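Local coordinates for acetylxylan esterase (Geobacillus stearothermophilus, PDB 5BN1), which removes acetyl groups from the xylose units of xylan and xylo-oligosaccharides as a serine esterase of the GDSL family, working as a ring-shaped octamer, at residues Ser5-Phe11 with Gly53-Lys59; Met1-Ser5 with Glu210-Glu214. The protein carries 1 engineered substitution. One frame throughout, in Å; residues are numbered along the deposited sequence. Where two conformers were deposited one is given.

Contact 1. Residues Ser5-Phe11 with Gly53-Lys59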
loop_
_atom_site.group_PDB
_atom_site.type_symbol
_atom_site.label_atom_id
_atom_site.label_comp_id
_atom_site.label_asym_id
_atom_site.label_seq_id
_atom_site.Cartn_x
_atom_site.Cartn_y
_atom_site.Cartn_z
ATOM N N SER A 5 -36.770 24.270 -1.444
ATOM C CA SER A 5 -35.957 24.101 -2.590
ATOM C C SER A 5 -35.035 25.217 -2.885
ATOM O O SER A 5 -35.375 26.364 -2.734
ATOM C CB SER A 5 -36.960 23.806 -3.771
ATOM O OG SER A 5 -36.422 22.928 -4.663
ATOM N N GLY A 6 -33.848 24.935 -3.334
ATOM C CA GLY A 6 -32.897 25.921 -3.670
ATOM C C GLY A 6 -32.110 26.400 -2.463
ATOM O O GLY A 6 -31.137 27.156 -2.668
ATOM N N GLU A 7 -32.451 25.847 -1.302
ATOM C CA GLU A 7 -31.728 26.301 -0.042
ATOM C C GLU A 7 -30.563 25.395 0.289
ATOM O O GLU A 7 -30.542 24.254 -0.177
ATOM C CB GLU A 7 -32.564 26.305 1.124
ATOM C CG GLU A 7 -33.616 27.437 1.114
ATOM C CD GLU A 7 -34.698 27.290 2.109
ATOM O OE1 GLU A 7 -35.635 28.049 1.809
ATOM O OE2 GLU A 7 -34.920 26.452 3.079
ATOM N N LYS A 8 -29.526 25.985 0.873
ATOM C CA LYS A 8 -28.301 25.294 1.232
ATOM C C LYS A 8 -28.364 24.968 2.721
ATOM O O LYS A 8 -28.515 25.803 3.591
ATOM C CB LYS A 8 -27.068 26.067 0.954
ATOM C CG LYS A 8 -25.807 25.397 1.399
ATOM C CD LYS A 8 -24.549 26.239 1.252
ATOM C CE LYS A 8 -23.851 26.151 -0.009
ATOM N NZ LYS A 8 -22.553 26.833 -0.090
ATOM N N LEU A 9 -28.231 23.666 3.048
ATOM C CA LEU A 9 -28.272 23.147 4.403
ATOM C C LEU A 9 -26.894 22.650 4.703
ATOM O O LEU A 9 -26.353 21.798 3.972
ATOM C CB LEU A 9 -29.282 22.013 4.515
ATOM C CG LEU A 9 -29.195 21.063 5.731
ATOM C CD1 LEU A 9 -29.336 21.818 7.055
ATOM C CD2 LEU A 9 -30.319 20.082 5.613
ATOM N N LEU A 10 -26.251 23.184 5.744
ATOM C CA LEU A 10 -24.908 22.905 6.089
ATOM C C LEU A 10 -24.934 22.256 7.438
ATOM O O LEU A 10 -25.483 22.764 8.409
ATOM C CB LEU A 10 -24.021 24.149 6.127
ATOM C CG LEU A 10 -22.573 24.023 6.471
ATOM C CD1 LEU A 10 -21.811 25.171 5.815
ATOM C CD2 LEU A 10 -22.310 24.135 7.957
ATOM N N PHE A 11 -24.268 21.074 7.580
ATOM C CA PHE A 11 -24.145 20.332 8.836
ATOM C C PHE A 11 -22.736 20.505 9.327
ATOM O O PHE A 11 -21.739 20.437 8.614
ATOM C CB PHE A 11 -24.396 18.830 8.604
ATOM C CG PHE A 11 -25.798 18.461 8.295
ATOM C CD1 PHE A 11 -26.604 18.031 9.280
ATOM C CD2 PHE A 11 -26.234 18.395 6.939
ATOM C CE1 PHE A 11 -27.911 17.624 9.053
ATOM C CE2 PHE A 11 -27.512 17.951 6.694
ATOM C CZ PHE A 11 -28.354 17.584 7.701
ATOM N N GLY A 53 -35.268 20.514 -3.780
ATOM C CA GLY A 53 -33.977 20.677 -4.333
ATOM C C GLY A 53 -33.017 21.357 -3.395
ATOM O O GLY A 53 -32.479 22.404 -3.678
ATOM N N ILE A 54 -32.713 20.650 -2.328
ATOM C CA ILE A 54 -31.789 21.206 -1.335
ATOM C C ILE A 54 -30.367 20.885 -1.672
ATOM O O ILE A 54 -30.100 19.798 -2.261
ATOM C CB ILE A 54 -32.109 20.754 0.083
ATOM C CG1 ILE A 54 -32.121 19.280 0.180
ATOM C CG2 ILE A 54 -33.444 21.294 0.516
ATOM C CD1 ILE A 54 -31.987 18.896 1.633
ATOM N N ARG A 55 -29.475 21.819 -1.369
ATOM C CA ARG A 55 -28.082 21.556 -1.532
ATOM C C ARG A 55 -27.513 21.409 -0.115
ATOM O O ARG A 55 -27.834 22.092 0.753
ATOM C CB ARG A 55 -27.326 22.647 -2.247
ATOM C CG ARG A 55 -28.058 23.372 -3.357
ATOM C CD ARG A 55 -27.108 24.542 -3.651
ATOM N NE ARG A 55 -25.765 24.056 -3.210
ATOM C CZ ARG A 55 -24.644 24.765 -3.202
ATOM N NH1 ARG A 55 -24.660 26.041 -3.551
ATOM N NH2 ARG A 55 -23.531 24.218 -2.790
ATOM N N VAL A 56 -26.773 20.332 0.074
ATOM C CA VAL A 56 -26.251 19.931 1.399
ATOM C C VAL A 56 -24.772 19.855 1.408
ATOM O O VAL A 56 -24.112 19.351 0.489
ATOM C CB VAL A 56 -26.920 18.629 1.878
ATOM C CG1 VAL A 56 -26.389 18.208 3.264
ATOM C CG2 VAL A 56 -28.400 18.732 1.898
ATOM N N VAL A 57 -24.149 20.418 2.485
ATOM C CA VAL A 57 -22.733 20.463 2.708
ATOM C C VAL A 57 -22.450 19.847 4.131
ATOM O O VAL A 57 -23.204 20.113 5.050
ATOM C CB VAL A 57 -22.199 21.927 2.705
ATOM C CG1 VAL A 57 -20.709 21.937 2.769
ATOM C CG2 VAL A 57 -22.680 22.683 1.466
ATOM N N ASN A 58 -21.418 19.002 4.210
ATOM C CA ASN A 58 -21.001 18.412 5.458
ATOM C C ASN A 58 -19.688 18.915 5.866
ATOM O O ASN A 58 -18.627 18.717 5.266
ATOM C CB ASN A 58 -20.957 16.876 5.297
ATOM C CG ASN A 58 -20.702 16.178 6.632
ATOM O OD1 ASN A 58 -20.258 16.781 7.608
ATOM N ND2 ASN A 58 -20.893 14.846 6.645
ATOM N N LYS A 59 -19.678 19.704 6.958
ATOM C CA LYS A 59 -18.498 20.284 7.554
ATOM C C LYS A 59 -18.068 19.670 8.877
ATOM O O LYS A 59 -17.307 20.244 9.669
ATOM C CB LYS A 59 -18.609 21.855 7.666
ATOM C CG LYS A 59 -18.625 22.485 6.277
ATOM C CD LYS A 59 -17.340 22.440 5.583
ATOM C CE LYS A 59 -17.298 23.372 4.349
ATOM N NZ LYS A 59 -15.958 23.397 3.715
#

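Contact 2. Residues Met1-Ser5 with Glu210-Glu214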
loop_
_atom_site.group_PDB
_atom_site.type_symbol
_atom_site.label_atom_id
_atom_site.label_comp_id
_atom_site.label_asym_id
_atom_site.label_seq_id
_atom_site.Cartn_x
_atom_site.Cartn_y
_atom_site.Cartn_z
ATOM N N MET A 1 -42.422 20.865 5.091
ATOM C CA MET A 1 -40.966 20.833 5.351
ATOM C C MET A 1 -40.609 22.247 5.836
ATOM O O MET A 1 -41.121 23.298 5.336
ATOM C CB MET A 1 -40.074 20.408 4.111
ATOM C CG MET A 1 -38.745 19.643 4.475
ATOM S SD MET A 1 -39.076 17.951 4.941
ATOM C CE MET A 1 -40.767 17.862 5.174
ATOM N N LYS A 2 -39.692 22.274 6.786
ATOM C CA LYS A 2 -39.070 23.547 7.148
ATOM C C LYS A 2 -38.107 24.069 6.153
ATOM O O LYS A 2 -37.917 25.283 6.062
ATOM C CB LYS A 2 -38.425 23.404 8.537
ATOM C CG LYS A 2 -39.369 22.892 9.610
ATOM C CD LYS A 2 -40.772 23.445 9.851
ATOM C CE LYS A 2 -40.575 24.459 10.872
ATOM N NZ LYS A 2 -39.700 25.361 10.105
ATOM N N ILE A 3 -37.415 23.220 5.378
ATOM C CA ILE A 3 -36.417 23.628 4.442
ATOM C C ILE A 3 -37.028 23.649 3.011
ATOM O O ILE A 3 -37.918 22.888 2.780
ATOM C CB ILE A 3 -35.275 22.607 4.542
ATOM C CG1 ILE A 3 -34.689 22.756 6.001
ATOM C CG2 ILE A 3 -34.215 22.969 3.580
ATOM C CD1 ILE A 3 -33.429 22.012 6.176
ATOM N N GLY A 4 -36.591 24.562 2.192
ATOM C CA GLY A 4 -37.185 24.667 0.836
ATOM C C GLY A 4 -36.220 24.392 -0.213
ATOM O O GLY A 4 -35.054 24.499 -0.068
ATOM N N SER A 5 -36.770 24.270 -1.444
ATOM C CA SER A 5 -35.957 24.101 -2.590
ATOM C C SER A 5 -35.035 25.217 -2.885
ATOM O O SER A 5 -35.375 26.364 -2.734
ATOM C CB SER A 5 -36.960 23.806 -3.771
ATOM O OG SER A 5 -36.422 22.928 -4.663
ATOM N N GLU A 210 -37.828 16.809 12.976
ATOM C CA GLU A 210 -37.824 18.234 13.369
ATOM C C GLU A 210 -37.935 19.175 12.177
ATOM O O GLU A 210 -38.513 20.308 12.339
ATOM C CB GLU A 210 -36.573 18.542 14.169
ATOM C CG GLU A 210 -36.476 19.991 14.660
ATOM C CD GLU A 210 -37.521 20.380 15.701
ATOM O OE1 GLU A 210 -38.373 19.545 16.167
ATOM O OE2 GLU A 210 -37.403 21.633 16.094
ATOM N N ILE A 211 -37.530 18.751 10.971
ATOM C CA ILE A 211 -37.707 19.571 9.786
ATOM C C ILE A 211 -39.021 19.299 9.036
ATOM O O ILE A 211 -39.168 19.927 7.965
ATOM C CB ILE A 211 -36.535 19.615 8.830
ATOM C CG1 ILE A 211 -36.217 18.202 8.217
ATOM C CG2 ILE A 211 -35.257 20.211 9.502
ATOM C CD1 ILE A 211 -35.363 18.319 7.023
ATOM N N GLY A 212 -39.839 18.406 9.521
ATOM C CA GLY A 212 -41.235 18.147 9.151
ATOM C C GLY A 212 -41.413 16.887 8.339
ATOM O O GLY A 212 -42.518 16.682 7.783
ATOM N N PHE A 213 -40.449 15.969 8.318
ATOM C CA PHE A 213 -40.680 14.636 7.699
ATOM C C PHE A 213 -40.616 13.608 8.829
ATOM O O PHE A 213 -39.506 13.195 9.252
ATOM C CB PHE A 213 -39.615 14.374 6.722
ATOM C CG PHE A 213 -39.623 13.003 6.022
ATOM C CD1 PHE A 213 -40.712 12.144 6.156
ATOM C CD2 PHE A 213 -38.492 12.597 5.266
ATOM C CE1 PHE A 213 -40.687 10.867 5.545
ATOM C CE2 PHE A 213 -38.488 11.334 4.635
ATOM C CZ PHE A 213 -39.576 10.504 4.824
ATOM N N GLU A 214 -41.743 13.112 9.206
ATOM C CA GLU A 214 -41.800 12.237 10.350
ATOM C C GLU A 214 -41.972 10.798 9.852
ATOM O O GLU A 214 -42.892 10.497 9.112
ATOM C CB GLU A 214 -42.945 12.667 11.325
ATOM C CG GLU A 214 -42.831 11.929 12.649
ATOM C CD GLU A 214 -43.812 12.400 13.715
ATOM O OE1 GLU A 214 -44.912 12.842 13.306
ATOM O OE2 GLU A 214 -43.491 12.306 14.945
HETATM O O HOH W 1 -44.020 18.563 6.561
#

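Contact 1. Residues Ser5-Phe11 with Gly53-Lys59
Lys8-Phe11 and Arg55-Asn58 pair as neighbouring parallel strands of the SGNH-hydrolase sheet, 55-58 being an outermost strand within the chain, and illustrate how one ladder can carry different chemistry on its two faces. Arg55 N donates to Glu7 O (2.9 Å), Leu9 N to Arg55 O (2.8 Å), and the alternation runs on to a 2.7 Å bond from Lys59 N to Phe11 O. Before the strands begin, Gly53 N donates to Ser5 OG (2.8 Å), while Gly6 N approaches Gly53 O from above its carbonyl plane. On the face of Leu9 and Phe11, the Phe11 ring, CG anti to the carbonyl carbon (chi1 -70°), turns its edge to Val56 CG1, 3.6 Å from Phe11 CE2; Val42 and Val38 of helix 37-48 pack here. On the other, Leu10 lies against Val57. In one of two Arg55 conformers, hence with some doubt, Lys8 CE lies over a guanidinium face, offset toward the rim, with Lys8 NZ 3.9 Å from Arg55 NH2. Gln80 O, bonded to Lys8 NZ, and that conformer's salt-bridge partners, Glu27 and Glu105 of a second subunit, probably compensate. Backbone bonds thus fix the register, while mainly apolar side chains pack on both faces.

Contact 2. Residues Met1-Ser5 with Glu210-Glu214
Ile211, Met1 and Lys2 bury the most surface where the N terminus meets the end of helix 197-211, and they show how a chain start can use a carbonyl that a helix leaves over. Lys2 N donates to Ile211 O over 2.7 Å in a nearly straight bond (172° at the hydrogen), coming in tilted from the carbonyl plane. This one strong bond is supplemented by a weak CA-H...O contact from Met1 CA to the same oxygen at 3.3 Å. The chain leaves the helix at Gly212, whose positive phi and two bonds back into the last turn make a Schellman motif, which probably leaves Ile211 O accessible. With no side chain at Gly212, the backbone of Met1 can lie close beside it. Lys2 CG, beside the backbone N (chi1 -54°), comes 3.4 Å from Ile211 O before the chain bends away.

The Met1 side chain folds back toward the turn. Its final torsion is strained, nearly eclipsed at -13°, so the exact placing of CE, modelled 3.4 Å from Gly212 O and alongside Phe213 CB, is less certain. Ile3 CD1 meets both the CG2 (4.2 Å) and CD1 methyls of Ile211, and Ile211 CD1 also faces Met1 SD at 4.3 Å; the isoleucine is thus touched by both Met1 and Ile3. A water accepts from Met1 N and donates to Gly212 O, giving that carbonyl a polar partner.

Around this joint, Met1 and Phe213 both reach Leu45 of helix 37-48, and the Phe213 ring meets Tyr49 edge-to-face. Val216 of a third subunit packs on Phe213 as well. Toward the sheet, Lys2 touches Leu168 of strand 168-170, and Glu210 OE2 accepts from Phe169 N, placing the contact between that strand and helix 37-48.

From the N terminus, residues 1-5 first enter contact 2, whose partner at 210-214 lies almost at the other end of the chain, so this contact encloses nearly the whole fold. Ser5 belongs to both ranges, and the chain passes through Gly6 and Glu7 into strand 8-13 and contact 1. That contact closes a shorter loop, through helix 37-48 and back to strand 55-58, lying wholly within the larger one. Neither crosses the other. In space they touch through Ile3, whose CG2 is 3.6 Å from Ile54 CG2, while Leu9 packs on Ile3 too. Together they tie the sheet's edge to the terminal helix 197-211.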